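PDB 3KZW: cytosol aminopeptidase from Staphylococcus aureus subsp. aureus, which probably removes amino acids, leucine among them, from the N-terminus of peptides as a metal-dependent aminopeptidase of the cytosol (leucyl) aminopeptidase family. Local coordinates for residues K304-G309 with F390-G395; D403-A408 with D428-E433; A484-T489 with T501-P506. All blocks are in the same frame, centred on the assembly; numbering follows the deposited sequence.

Contact 1 of 3, residues K304-G309 with F390-G395; sequences KFDMCG and FATLTG
With chi1 at 52°, T392 sets OG1 between its own backbone N and carbonyl carbon, turned to D306, while CG2 falls anti to the carbonyl carbon and lies near F305 O and C308 CB. The hydroxyl donates to D306 OD1 at 3.0 Å from T392 OG1, coming in from above the carboxylate plane, 55° out of it. The other carboxylate oxygen, OD2, is engaged in a salt bridge with K283, whose NZ also bonds T392 O, so one lysine ties both segments together. A water completes the link: it accepts from T392 N (2.8 Å to the water oxygen) and from G309 N, and donates to D306 O. Farther along, the backbones close in: G309 lies in the first turn of helix 308-322, with its CA 3.3 Å from F390 O in a CA-H...O contact. The carboxylates of D288 and E367 lie close to D306 OD2; this cluster with K283, where strand 386-391 ends and helix 308-322 begins, is consistent with the two-metal active site of the leucine aminopeptidase catalytic domain, in whose relatives such acidic groups hold the metals.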
loop_
_atom_site.group_PDB
_atom_site.type_symbol
_atom_site.label_atom_id
_atom_site.label_comp_id
_atom_site.label_asym_id
_atom_site.label_seq_id
_atom_site.Cartn_x
_atom_site.Cartn_y
_atom_site.Cartn_z
ATOM N N LYS A 304 -5.620 -8.141 -22.842
ATOM C CA LYS A 304 -6.194 -8.619 -24.099
ATOM C C LYS A 304 -5.948 -10.124 -24.241
ATOM O O LYS A 304 -6.593 -10.797 -25.052
ATOM C CB LYS A 304 -5.612 -7.854 -25.294
ATOM C CG LYS A 304 -4.122 -8.073 -25.537
ATOM C CD LYS A 304 -3.666 -7.400 -26.817
ATOM C CE LYS A 304 -2.174 -7.583 -27.024
ATOM N NZ LYS A 304 -1.686 -6.853 -28.220
ATOM N N PHE A 305 -5.014 -10.637 -23.438
ATOM C CA PHE A 305 -4.659 -12.057 -23.429
ATOM C C PHE A 305 -5.570 -12.888 -22.522
ATOM O O PHE A 305 -5.296 -14.059 -22.257
ATOM C CB PHE A 305 -3.196 -12.242 -23.007
ATOM C CG PHE A 305 -2.197 -11.603 -23.935
ATOM C CD1 PHE A 305 -2.285 -11.779 -25.314
ATOM C CD2 PHE A 305 -1.144 -10.850 -23.425
ATOM C CE1 PHE A 305 -1.352 -11.194 -26.171
ATOM C CE2 PHE A 305 -0.204 -10.265 -24.274
ATOM C CZ PHE A 305 -0.310 -10.438 -25.649
ATOM N N ASP A 306 -6.658 -12.285 -22.052
ATOM C CA ASP A 306 -7.588 -12.982 -21.169
ATOM C C ASP A 306 -8.547 -13.890 -21.942
ATOM O O ASP A 306 -9.430 -14.517 -21.347
ATOM C CB ASP A 306 -8.363 -11.990 -20.297
ATOM C CG ASP A 306 -8.592 -12.513 -18.889
ATOM O OD1 ASP A 306 -7.646 -13.113 -18.323
ATOM O OD2 ASP A 306 -9.706 -12.323 -18.342
ATOM N N MET A 307 -8.373 -13.949 -23.262
ATOM C CA MET A 307 -9.159 -14.841 -24.116
ATOM C C MET A 307 -8.297 -15.916 -24.785
ATOM O O MET A 307 -8.754 -16.593 -25.709
ATOM C CB MET A 307 -9.972 -14.051 -25.156
ATOM C CG MET A 307 -9.237 -12.900 -25.836
ATOM S SD MET A 307 -7.849 -13.390 -26.879
ATOM C CE MET A 307 -8.677 -14.277 -28.203
ATOM N N CYS A 308 -7.061 -16.069 -24.306
ATOM C CA CYS A 308 -6.136 -17.094 -24.800
ATOM C C CYS A 308 -6.741 -18.499 -24.764
ATOM O O CYS A 308 -6.520 -19.301 -25.674
ATOM C CB CYS A 308 -4.829 -17.072 -24.003
ATOM S SG CYS A 308 -3.673 -15.767 -24.494
ATOM N N GLY A 309 -7.504 -18.783 -23.711
ATOM C CA GLY A 309 -8.184 -20.066 -23.562
ATOM C C GLY A 309 -9.088 -20.384 -24.737
ATOM O O GLY A 309 -9.032 -21.484 -25.284
ATOM N N PHE A 390 -10.173 -24.532 -20.795
ATOM C CA PHE A 390 -8.894 -23.834 -20.876
ATOM C C PHE A 390 -9.120 -22.362 -20.576
ATOM O O PHE A 390 -9.908 -21.698 -21.256
ATOM C CB PHE A 390 -8.273 -24.005 -22.267
ATOM C CG PHE A 390 -8.095 -25.441 -22.681
ATOM C CD1 PHE A 390 -9.146 -26.145 -23.269
ATOM C CD2 PHE A 390 -6.883 -26.091 -22.479
ATOM C CE1 PHE A 390 -8.992 -27.478 -23.645
ATOM C CE2 PHE A 390 -6.718 -27.424 -22.858
ATOM C CZ PHE A 390 -7.775 -28.118 -23.440
ATOM N N ALA A 391 -8.436 -21.857 -19.552
ATOM C CA ALA A 391 -8.664 -20.493 -19.079
ATOM C C ALA A 391 -7.462 -19.881 -18.373
ATOM O O ALA A 391 -6.724 -20.566 -17.660
ATOM C CB ALA A 391 -9.875 -20.450 -18.162
ATOM N N THR A 392 -7.280 -18.581 -18.582
ATOM C CA THR A 392 -6.345 -17.786 -17.802
ATOM C C THR A 392 -7.109 -17.245 -16.597
ATOM O O THR A 392 -7.563 -16.102 -16.604
ATOM C CB THR A 392 -5.763 -16.616 -18.631
ATOM O OG1 THR A 392 -6.830 -15.870 -19.232
ATOM C CG2 THR A 392 -4.842 -17.132 -19.728
ATOM N N LEU A 393 -7.258 -18.078 -15.567
ATOM C CA LEU A 393 -8.134 -17.758 -14.435
ATOM C C LEU A 393 -7.482 -16.986 -13.297
ATOM O O LEU A 393 -7.808 -15.825 -13.066
ATOM C CB LEU A 393 -8.783 -19.026 -13.860
ATOM C CG LEU A 393 -10.092 -19.568 -14.435
ATOM C CD1 LEU A 393 -10.801 -20.385 -13.366
ATOM C CD2 LEU A 393 -11.007 -18.463 -14.946
ATOM N N THR A 394 -6.568 -17.642 -12.588
ATOM C CA THR A 394 -6.169 -17.203 -11.253
ATOM C C THR A 394 -4.726 -16.723 -11.170
ATOM O O THR A 394 -3.827 -17.316 -11.767
ATOM C CB THR A 394 -6.363 -18.342 -10.224
ATOM O OG1 THR A 394 -7.502 -19.131 -10.583
ATOM C CG2 THR A 394 -6.594 -17.779 -8.845
ATOM N N GLY A 395 -4.514 -15.648 -10.416
ATOM C CA GLY A 395 -3.172 -15.216 -10.057
ATOM C C GLY A 395 -2.515 -16.202 -9.105
ATOM O O GLY A 395 -1.300 -16.392 -9.143
HETATM O O HOH W 1 -8.301 -17.418 -20.960
#

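Contact 2 of 3, residues D403-A408 with D428-E433; sequences DDKAAA and DEMVFE
K405 crosses M430 obliquely where strands 406-411 and 431-433 of a beta-alpha-beta unit come together, with helix 414-426 as the crossover between the parallel strands. The lysine passes over the methionine and then past a phenyl ring. Its CB sits 3.9 Å from M430 O, and its CG packs on M430 CB at 3.8 Å. The next carbon, CD, reaches the F432 ring obliquely, 4.0 Å from CE2, and CE passes M430 SD at 4.2 Å. There the chain bends (chi4 68°) and carries NZ back to its neighbour D404, forming a salt bridge 3.0 Å from OD1 on the syn side of the carboxylate. L401 O of the same chain accepts a hydrogen bond from NZ, and E440 of the third subunit forms a second salt bridge with it; D404 OD2 bonds T439 of that subunit, so the mouth of the strand pair belongs to a subunit interface. The methionine's bent end puts its CE methyl against D404 OD2.

Below this, the strands pair in register, A406 with V431 and A408 with E433. A406 N donates to M430 O at 2.8 Å, F432 N returns a bond to A406 O at 2.9 Å, and A408 N bonds F432 O; the three are nearly straight. A406, A408 and V431 face the same side of the sheet, where V431 and A408 also meet helix 414-426. V431 CG1, anti to its own N (chi1 -172°), rests 3.7 Å from A408 CB.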
loop_
_atom_site.group_PDB
_atom_site.type_symbol
_atom_site.label_atom_id
_atom_site.label_comp_id
_atom_site.label_asym_id
_atom_site.label_seq_id
_atom_site.Cartn_x
_atom_site.Cartn_y
_atom_site.Cartn_z
ATOM N N ASP A 403 5.380 -18.819 -13.353
ATOM C CA ASP A 403 4.810 -18.280 -14.583
ATOM C C ASP A 403 4.880 -19.232 -15.780
ATOM O O ASP A 403 4.161 -19.046 -16.759
ATOM C CB ASP A 403 5.499 -16.964 -14.942
ATOM C CG ASP A 403 4.665 -16.113 -15.871
ATOM O OD1 ASP A 403 3.698 -15.472 -15.387
ATOM O OD2 ASP A 403 4.964 -16.092 -17.089
ATOM N N ASP A 404 5.738 -20.244 -15.704
ATOM C CA ASP A 404 6.021 -21.100 -16.860
ATOM C C ASP A 404 5.345 -22.479 -16.837
ATOM O O ASP A 404 5.565 -23.295 -17.734
ATOM C CB ASP A 404 7.536 -21.245 -17.050
ATOM C CG ASP A 404 8.249 -21.742 -15.798
ATOM O OD1 ASP A 404 7.615 -21.852 -14.726
ATOM O OD2 ASP A 404 9.464 -22.020 -15.890
ATOM N N LYS A 405 4.532 -22.734 -15.813
ATOM C CA LYS A 405 3.857 -24.022 -15.653
ATOM C C LYS A 405 2.346 -23.842 -15.569
ATOM O O LYS A 405 1.866 -22.844 -15.033
ATOM C CB LYS A 405 4.359 -24.743 -14.399
ATOM C CG LYS A 405 5.865 -24.882 -14.306
ATOM C CD LYS A 405 6.282 -25.474 -12.974
ATOM C CE LYS A 405 7.728 -25.136 -12.652
ATOM N NZ LYS A 405 7.933 -23.684 -12.392
ATOM N N ALA A 406 1.602 -24.811 -16.095
ATOM C CA ALA A 406 0.141 -24.784 -16.046
ATOM C C ALA A 406 -0.398 -25.625 -14.891
ATOM O O ALA A 406 0.202 -26.638 -14.515
ATOM C CB ALA A 406 -0.441 -25.264 -17.357
ATOM N N ALA A 407 -1.529 -25.198 -14.334
ATOM C CA ALA A 407 -2.185 -25.932 -13.255
ATOM C C ALA A 407 -3.345 -26.748 -13.799
ATOM O O ALA A 407 -4.226 -26.209 -14.472
ATOM C CB ALA A 407 -2.667 -24.979 -12.172
ATOM N N ALA A 408 -3.335 -28.047 -13.511
ATOM C CA ALA A 408 -4.392 -28.949 -13.956
ATOM C C ALA A 408 -5.184 -29.507 -12.774
ATOM O O ALA A 408 -4.612 -29.863 -11.742
ATOM C CB ALA A 408 -3.812 -30.073 -14.791
ATOM N N ASP A 428 7.378 -30.960 -24.203
ATOM C CA ASP A 428 7.963 -29.731 -23.649
ATOM C C ASP A 428 6.926 -28.707 -23.160
ATOM O O ASP A 428 7.057 -27.505 -23.402
ATOM C CB ASP A 428 8.953 -29.095 -24.642
ATOM C CG ASP A 428 9.830 -28.034 -23.998
ATOM O OD1 ASP A 428 10.378 -28.293 -22.906
ATOM O OD2 ASP A 428 9.974 -26.938 -24.586
ATOM N N GLU A 429 5.891 -29.194 -22.480
ATOM C CA GLU A 429 4.890 -28.326 -21.864
ATOM C C GLU A 429 4.674 -28.716 -20.404
ATOM O O GLU A 429 4.175 -29.798 -20.104
ATOM C CB GLU A 429 3.568 -28.349 -22.642
ATOM C CG GLU A 429 3.630 -27.625 -23.987
ATOM C CD GLU A 429 2.258 -27.286 -24.561
ATOM O OE1 GLU A 429 1.396 -28.189 -24.674
ATOM O OE2 GLU A 429 2.052 -26.110 -24.922
ATOM N N MET A 430 5.069 -27.828 -19.499
ATOM C CA MET A 430 4.972 -28.097 -18.071
ATOM C C MET A 430 3.549 -27.922 -17.542
ATOM O O MET A 430 3.020 -26.812 -17.485
ATOM C CB MET A 430 5.966 -27.236 -17.290
ATOM C CG MET A 430 7.407 -27.679 -17.463
ATOM S SD MET A 430 8.546 -26.779 -16.405
ATOM C CE MET A 430 8.648 -25.193 -17.243
ATOM N N VAL A 431 2.934 -29.044 -17.177
ATOM C CA VAL A 431 1.593 -29.067 -16.597
ATOM C C VAL A 431 1.638 -29.922 -15.334
ATOM O O VAL A 431 2.168 -31.032 -15.351
ATOM C CB VAL A 431 0.542 -29.649 -17.582
ATOM C CG1 VAL A 431 -0.864 -29.483 -17.025
ATOM C CG2 VAL A 431 0.639 -28.983 -18.953
ATOM N N PHE A 432 1.098 -29.400 -14.237
ATOM C CA PHE A 432 1.100 -30.126 -12.968
ATOM C C PHE A 432 -0.245 -30.063 -12.248
ATOM O O PHE A 432 -0.990 -29.090 -12.383
ATOM C CB PHE A 432 2.240 -29.647 -12.066
ATOM C CG PHE A 432 3.604 -29.972 -12.601
ATOM C CD1 PHE A 432 4.171 -31.222 -12.382
ATOM C CD2 PHE A 432 4.317 -29.036 -13.343
ATOM C CE1 PHE A 432 5.430 -31.535 -12.885
ATOM C CE2 PHE A 432 5.579 -29.337 -13.852
ATOM C CZ PHE A 432 6.134 -30.591 -13.619
ATOM N N GLU A 433 -0.546 -31.115 -11.491
ATOM C CA GLU A 433 -1.836 -31.241 -10.825
ATOM C C GLU A 433 -1.905 -30.464 -9.514
ATOM O O GLU A 433 -0.953 -30.449 -8.730
ATOM C CB GLU A 433 -2.181 -32.716 -10.582
ATOM C CG GLU A 433 -3.632 -32.951 -10.148
ATOM C CD GLU A 433 -3.936 -34.393 -9.752
ATOM O OE1 GLU A 433 -3.042 -35.265 -9.875
ATOM O OE2 GLU A 433 -5.081 -34.649 -9.311
#

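Contact 3 of 3, residues A484-T489 with T501-P506; sequences AGPATT and TGFMIP. With NA (sodium ion), chain S.
One face of the F503 ring is covered by P486, whose CB stands 3.5 Å from the ring centroid and only 2° off the normal, a CH-pi contact; P486 CG lies over the same face, 3.7 Å from F503 CE2. A406 of the neighbouring strand touches both residues. The proline occupies the second position of a type I beta turn, G485 to T488, leading into a small antiparallel ribbon of strands 488-489 and 499-500; the chain returns from that ribbon through T501 and takes a type II turn, G502 to I505, into helix 505-512.

T501 joins the two turns. Its OG1 donates to P486 O at 2.6 Å, within the carbonyl plane and on a lone pair, and receives a weak bond from F503 N. Its backbone N donates to A487 O at 2.9 Å, from above the carbonyl plane. A water 2.7 Å from A487 O gives that oxygen a second bond and accepts from G502 N, bridging the segments once more. Beside these bonds, the methyls T489 CG2 and T501 CG2 meet at 3.8 Å.

The two end residues of the G485-T488 turn bind a sodium ion: T488 OG1 reaches the sodium at 2.7 Å, beside G485 O at 2.8 Å and a water.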
loop_
_atom_site.group_PDB
_atom_site.type_symbol
_atom_site.label_atom_id
_atom_site.label_comp_id
_atom_site.label_asym_id
_atom_site.label_seq_id
_atom_site.Cartn_x
_atom_site.Cartn_y
_atom_site.Cartn_z
ATOM N N ALA A 484 -3.086 -19.306 -16.684
ATOM C CA ALA A 484 -2.842 -17.884 -16.444
ATOM C C ALA A 484 -1.373 -17.510 -16.638
ATOM O O ALA A 484 -1.056 -16.424 -17.133
ATOM C CB ALA A 484 -3.317 -17.493 -15.052
ATOM N N GLY A 485 -0.484 -18.420 -16.253
ATOM C CA GLY A 485 0.948 -18.204 -16.369
ATOM C C GLY A 485 1.515 -18.482 -17.751
ATOM O O GLY A 485 1.982 -17.557 -18.419
ATOM N N PRO A 486 1.491 -19.756 -18.186
ATOM C CA PRO A 486 2.211 -20.170 -19.395
ATOM C C PRO A 486 1.562 -19.788 -20.729
ATOM O O PRO A 486 2.173 -20.000 -21.776
ATOM C CB PRO A 486 2.275 -21.695 -19.250
ATOM C CG PRO A 486 1.065 -22.039 -18.477
ATOM C CD PRO A 486 0.832 -20.899 -17.526
ATOM N N ALA A 487 0.350 -19.235 -20.694
ATOM C CA ALA A 487 -0.348 -18.813 -21.914
ATOM C C ALA A 487 0.371 -17.662 -22.608
ATOM O O ALA A 487 0.224 -17.462 -23.813
ATOM C CB ALA A 487 -1.783 -18.423 -21.611
ATOM N N THR A 488 1.140 -16.909 -21.832
ATOM C CA THR A 488 1.933 -15.803 -22.351
ATOM C C THR A 488 3.346 -15.853 -21.786
ATOM O O THR A 488 3.567 -16.363 -20.683
ATOM C CB THR A 488 1.312 -14.431 -22.002
ATOM O OG1 THR A 488 1.052 -14.369 -20.594
ATOM C CG2 THR A 488 0.019 -14.205 -22.764
ATOM N N THR A 489 4.292 -15.318 -22.552
ATOM C CA THR A 489 5.680 -15.213 -22.124
ATOM C C THR A 489 6.188 -13.787 -22.345
ATOM O O THR A 489 5.795 -13.125 -23.307
ATOM C CB THR A 489 6.589 -16.253 -22.844
ATOM O OG1 THR A 489 7.919 -16.181 -22.318
ATOM C CG2 THR A 489 6.630 -16.017 -24.357
ATOM N N THR A 501 1.677 -17.954 -26.289
ATOM C CA THR A 501 2.507 -19.125 -26.547
ATOM C C THR A 501 1.755 -20.217 -27.297
ATOM O O THR A 501 2.374 -21.082 -27.918
ATOM C CB THR A 501 3.043 -19.725 -25.236
ATOM O OG1 THR A 501 1.944 -20.016 -24.367
ATOM C CG2 THR A 501 3.989 -18.758 -24.544
ATOM N N GLY A 502 0.425 -20.172 -27.237
ATOM C CA GLY A 502 -0.420 -21.236 -27.776
ATOM C C GLY A 502 -0.356 -22.466 -26.889
ATOM O O GLY A 502 -0.506 -23.595 -27.359
ATOM N N PHE A 503 -0.137 -22.234 -25.597
ATOM C CA PHE A 503 0.065 -23.297 -24.616
ATOM C C PHE A 503 -1.091 -24.293 -24.580
ATOM O O PHE A 503 -2.256 -23.909 -24.708
ATOM C CB PHE A 503 0.285 -22.693 -23.225
ATOM C CG PHE A 503 1.111 -23.554 -22.315
ATOM C CD1 PHE A 503 2.498 -23.588 -22.438
ATOM C CD2 PHE A 503 0.504 -24.330 -21.333
ATOM C CE1 PHE A 503 3.267 -24.388 -21.597
ATOM C CE2 PHE A 503 1.266 -25.134 -20.486
ATOM C CZ PHE A 503 2.649 -25.160 -20.617
ATOM N N MET A 504 -0.741 -25.569 -24.409
ATOM C CA MET A 504 -1.689 -26.694 -24.354
ATOM C C MET A 504 -2.030 -27.302 -25.715
ATOM O O MET A 504 -2.351 -28.489 -25.792
ATOM C CB MET A 504 -2.978 -26.349 -23.586
ATOM C CG MET A 504 -2.800 -26.106 -22.087
ATOM S SD MET A 504 -1.923 -27.405 -21.200
ATOM C CE MET A 504 -2.997 -28.820 -21.484
ATOM N N ILE A 505 -1.972 -26.498 -26.777
ATOM C CA ILE A 505 -2.283 -26.977 -28.131
ATOM C C ILE A 505 -1.455 -28.213 -28.521
ATOM O O ILE A 505 -2.034 -29.209 -28.957
ATOM C CB ILE A 505 -2.189 -25.856 -29.209
ATOM C CG1 ILE A 505 -3.179 -24.728 -28.895
ATOM C CG2 ILE A 505 -2.445 -26.421 -30.611
ATOM C CD1 ILE A 505 -2.985 -23.471 -29.724
ATOM N N PRO A 506 -0.112 -28.170 -28.345
ATOM C CA PRO A 506 0.679 -29.373 -28.636
ATOM C C PRO A 506 0.254 -30.597 -27.815
ATOM O O PRO A 506 0.180 -31.699 -28.361
ATOM C CB PRO A 506 2.105 -28.957 -28.259
ATOM C CG PRO A 506 2.114 -27.487 -28.394
ATOM C CD PRO A 506 0.754 -27.039 -27.961
HETATM NA NA NA S . 2.087 -14.802 -18.131
HETATM O O HOH W 2 -1.399 -18.772 -25.564
HETATM O O HOH W 3 4.147 -13.894 -18.896
#

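How the contacts relate
Contact 3 lies between the other two: its centre is about 9 Å from those of contact 1 and contact 2, whose centres are about 14 Å apart and whose nearest atoms are about 7 Å apart. Towards contact 1, F305 CD2 meets T488 CG2 at 3.6 Å, and T392 CG2 meets A487 CB at 3.8 Å, beside the presumed active-site carboxylates. Towards contact 2, E429 OE2 probably accepts a hydrogen bond from M504 N at 2.9 Å, while K405 O packs on P486 CD. The sodium held by 484-489 is about 7 Å from the F305 side chain and about 9 Å from that of D404. Strands 386-391 and 406-411 both flank strand 478-482, so contacts 1 and 2 reach one sheet.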